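Local coordinates for RNA-binding protein Smaug (Drosophila melanogaster, PDB 1OXJ) that binds RNA, with a SAM domain that carries RNA recognition joined to an all-helical PHAT domain, at residues L146-S149 with I150-E153; L57-D60 with K61-R65. All coordinates share one frame; numbering follows the deposited sequence.

Contact 1: L146-S149 with I150-E153; sequences LDRS and IHNE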
# COMPACT_ATOMS: atom_id res chain seq x y z
N LEU A 146 -9.34 0.42 -4.24
CA LEU A 146 -9.25 0.18 -5.67
C LEU A 146 -9.06 1.53 -6.35
O LEU A 146 -8.28 1.67 -7.29
CB LEU A 146 -10.52 -0.50 -6.18
CG LEU A 146 -10.78 -1.89 -5.60
CD1 LEU A 146 -12.10 -2.44 -6.11
CD2 LEU A 146 -9.64 -2.82 -5.98
N ASP A 147 -9.78 2.52 -5.84
CA ASP A 147 -9.73 3.88 -6.35
C ASP A 147 -8.30 4.43 -6.35
O ASP A 147 -7.82 4.92 -7.37
CB ASP A 147 -10.65 4.75 -5.48
CG ASP A 147 -11.19 5.95 -6.23
OD1 ASP A 147 -11.51 5.81 -7.43
OD2 ASP A 147 -11.32 7.02 -5.60
N ARG A 148 -7.62 4.33 -5.22
CA ARG A 148 -6.25 4.81 -5.10
C ARG A 148 -5.28 3.93 -5.91
O ARG A 148 -4.28 4.42 -6.41
CB ARG A 148 -5.80 4.83 -3.64
CG ARG A 148 -6.58 5.79 -2.74
CD ARG A 148 -6.17 7.24 -2.98
NE ARG A 148 -6.60 7.75 -4.28
CZ ARG A 148 -7.85 8.06 -4.59
NH1 ARG A 148 -8.81 7.93 -3.69
NH2 ARG A 148 -8.14 8.51 -5.81
N SER A 149 -5.59 2.64 -6.02
CA SER A 149 -4.74 1.71 -6.76
C SER A 149 -4.79 1.99 -8.27
O SER A 149 -3.78 1.87 -8.98
CB SER A 149 -5.16 0.26 -6.49
OG SER A 149 -5.01 -0.07 -5.12
N ILE A 150 -5.97 2.37 -8.76
CA ILE A 150 -6.15 2.66 -10.18
C ILE A 150 -5.24 3.83 -10.58
O ILE A 150 -4.79 3.91 -11.72
CB ILE A 150 -7.62 3.02 -10.49
CG1 ILE A 150 -8.49 1.76 -10.37
CG2 ILE A 150 -7.75 3.60 -11.89
CD1 ILE A 150 -9.98 2.02 -10.43
N HIS A 151 -4.95 4.70 -9.63
CA HIS A 151 -4.11 5.86 -9.90
C HIS A 151 -2.68 5.75 -9.39
O HIS A 151 -1.95 6.74 -9.34
CB HIS A 151 -4.79 7.11 -9.33
CG HIS A 151 -6.13 7.38 -9.93
ND1 HIS A 151 -6.29 7.75 -11.25
CD2 HIS A 151 -7.38 7.31 -9.42
CE1 HIS A 151 -7.57 7.88 -11.52
NE2 HIS A 151 -8.26 7.62 -10.43
N ASN A 152 -2.27 4.54 -9.02
CA ASN A 152 -0.91 4.31 -8.56
C ASN A 152 -0.09 4.01 -9.82
O ASN A 152 -0.33 3.01 -10.49
CB ASN A 152 -0.86 3.11 -7.62
CG ASN A 152 0.50 2.95 -6.97
OD1 ASN A 152 1.53 3.32 -7.55
ND2 ASN A 152 0.52 2.36 -5.78
N GLU A 153 0.86 4.88 -10.13
CA GLU A 153 1.68 4.69 -11.32
C GLU A 153 2.32 3.31 -11.44
O GLU A 153 2.55 2.83 -12.54
CB GLU A 153 2.76 5.78 -11.39
CG GLU A 153 2.20 7.15 -11.75
CD GLU A 153 3.27 8.22 -11.86
OE1 GLU A 153 4.33 7.93 -12.44
OE2 GLU A 153 3.04 9.35 -11.37
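I150 N donates to L146 O at 2.8 Å, and the donor sits nearly in line with the carbonyl (C=O...N 161°), as expected for an i to i+4 helical bond. The same oxygen is brushed by the I150 side chain, whose CG1 comes within 3.1 Å of L146 O. One residue on, the pattern tightens to i to i+3. H151 N reaches R148 O only weakly, at 3.3 Å, whereas N152 N makes a straighter bond to S149 O (3.1 Å), approaching from well above the carbonyl plane, 71° out of it. The H151 ring is turned back over the helix: its CG lies beside the backbone N and anti to the carbonyl carbon, which brings H151 CD2 to 3.2 Å from D147 O and to 3.9 Å from R148 NH2. Guanidinium and ring planes are almost parallel, 7° apart, but meet obliquely, while I150 CG2 covers one ring face. Bends at chi2 and chi3 fold R148 back toward D147, giving a salt bridge from R148 NH1 to D147 OD2 whose hydrogen bond is weak. D147 OD1 pairs with K166 of helix 159-170, S149 OG bonds I145 O, and N152 OD1 receives A154 N. The change from i+4 to i+3 bonding marks the C-terminal end of helix 136-150 in the PHAT domain, where the backbone passes into the loop toward helix 159-170.

Contact 2: L57-D60 with K61-R65; sequences LCID and KLKER
Successive i to i+4 bonds join 57-60 to 61-65, with K61 N to L57 O and L62 N to C58 O both at 2.9 Å and each donor tilted 23° from the carbonyl plane; the E64 N to D60 O bond is weak. On one flank D60 and K63 lie side by side and form a salt bridge, NZ to OD1 3.0 Å. The lysine nitrogen meets the carboxylate from above its plane, 41° out of it. What brings it there is a bend at the end of the K63 chain (chi4 72°), which swings NZ back along the helix to within 3.5 Å of I59 CG2. Both partners are exposed, placing this i to i+3 ion pair at the surface. K61, by contrast, runs extended beyond CG, and its CG passes 3.3 Å from L57 O. The buried flank belongs to I59 and L62, whose side chains meet obliquely through their CD1 methyls at 4.0 Å. W13 of helix 10-16 and M34 of helix 31-34 touch both residues, and W13 also reaches C58. Farther along, R65 turns back on its own helix: NE donates to L62 O at 2.8 Å, an oxygen that also accepts R65 N, and L62 CD2 lies over one guanidinium face, offset toward its rim. These contacts fix the rotation of the guanidinium, and NH1 bonds T96 OG1 and P97 O beyond. An amphipathic division results, with an ion pair on one flank and an apolar ridge on another, as in the long C-terminal helix of a SAM domain, here helix 49-77, packed against the shorter helices of the bundle.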
# COMPACT_ATOMS: atom_id res chain seq x y z
N LEU A 57 9.71 5.08 12.02
CA LEU A 57 8.78 3.99 12.28
C LEU A 57 8.00 3.64 11.02
O LEU A 57 7.78 2.47 10.72
CB LEU A 57 7.78 4.38 13.38
CG LEU A 57 8.31 4.49 14.80
CD1 LEU A 57 7.16 4.85 15.73
CD2 LEU A 57 8.95 3.17 15.22
N CYS A 58 7.59 4.66 10.28
CA CYS A 58 6.84 4.45 9.04
C CYS A 58 7.71 3.76 8.00
O CYS A 58 7.23 2.89 7.28
CB CYS A 58 6.33 5.79 8.50
SG CYS A 58 5.06 6.55 9.52
N ILE A 59 8.98 4.14 7.92
CA ILE A 59 9.91 3.53 6.98
C ILE A 59 10.10 2.06 7.36
O ILE A 59 10.17 1.18 6.50
CB ILE A 59 11.28 4.27 6.99
CG1 ILE A 59 11.11 5.69 6.45
CG2 ILE A 59 12.31 3.50 6.18
CD1 ILE A 59 10.88 5.77 4.94
N ASP A 60 10.17 1.80 8.67
CA ASP A 60 10.32 0.43 9.13
C ASP A 60 9.10 -0.37 8.70
O ASP A 60 9.22 -1.51 8.25
CB ASP A 60 10.48 0.38 10.65
CG ASP A 60 11.79 0.96 11.12
OD1 ASP A 60 12.84 0.55 10.58
OD2 ASP A 60 11.78 1.83 12.01
N LYS A 61 7.91 0.23 8.82
CA LYS A 61 6.69 -0.46 8.42
C LYS A 61 6.70 -0.71 6.92
O LYS A 61 6.13 -1.69 6.45
CB LYS A 61 5.45 0.35 8.82
CG LYS A 61 5.25 0.42 10.32
CD LYS A 61 3.88 0.97 10.70
CE LYS A 61 3.73 1.02 12.21
NZ LYS A 61 2.38 1.49 12.61
N LEU A 62 7.34 0.18 6.17
CA LEU A 62 7.43 -0.00 4.72
C LEU A 62 8.17 -1.30 4.47
O LEU A 62 7.80 -2.09 3.60
CB LEU A 62 8.19 1.15 4.06
CG LEU A 62 7.47 2.49 3.90
CD1 LEU A 62 8.31 3.44 3.02
CD2 LEU A 62 6.10 2.25 3.25
N LYS A 63 9.22 -1.53 5.25
CA LYS A 63 10.03 -2.74 5.08
C LYS A 63 9.26 -4.01 5.41
O LYS A 63 9.62 -5.09 4.95
CB LYS A 63 11.29 -2.67 5.94
CG LYS A 63 12.22 -1.50 5.65
CD LYS A 63 13.51 -1.64 6.45
CE LYS A 63 14.19 -0.31 6.69
NZ LYS A 63 13.45 0.53 7.68
N GLU A 64 8.19 -3.88 6.20
CA GLU A 64 7.39 -5.04 6.57
C GLU A 64 6.25 -5.36 5.60
O GLU A 64 5.59 -6.39 5.72
CB GLU A 64 6.80 -4.85 7.97
CG GLU A 64 7.82 -4.97 9.09
CD GLU A 64 8.64 -6.25 8.99
OE1 GLU A 64 8.04 -7.35 8.90
OE2 GLU A 64 9.89 -6.16 9.00
N ARG A 65 6.02 -4.48 4.63
CA ARG A 65 4.94 -4.69 3.68
C ARG A 65 4.86 -6.09 3.08
O ARG A 65 3.79 -6.70 3.07
CB ARG A 65 5.02 -3.65 2.57
CG ARG A 65 4.57 -2.26 3.01
CD ARG A 65 4.78 -1.26 1.90
NE ARG A 65 6.20 -1.17 1.52
CZ ARG A 65 6.64 -0.43 0.51
NH1 ARG A 65 5.77 0.28 -0.21
NH2 ARG A 65 7.93 -0.41 0.21

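In the fold
Contact 2 belongs to the SAM domain and contact 1 to the PHAT domain, and they lie on opposite sides of the chain's centre. Their centres are 20 Å apart and their nearest atoms about 8 Å, so the two do not touch. A closer tie runs through the loop before helix 111-127: R148 and S149 pack on V94 and R148 on L95, while R65 packs on I93 and M98. Loop residues 93 to 98 thus meet both, contact 1 from the end of helix 136-150 and contact 2 from helix 49-77, which runs on from the SAM domain toward PHAT. Neither contact can be tied to an RNA-binding site on this evidence.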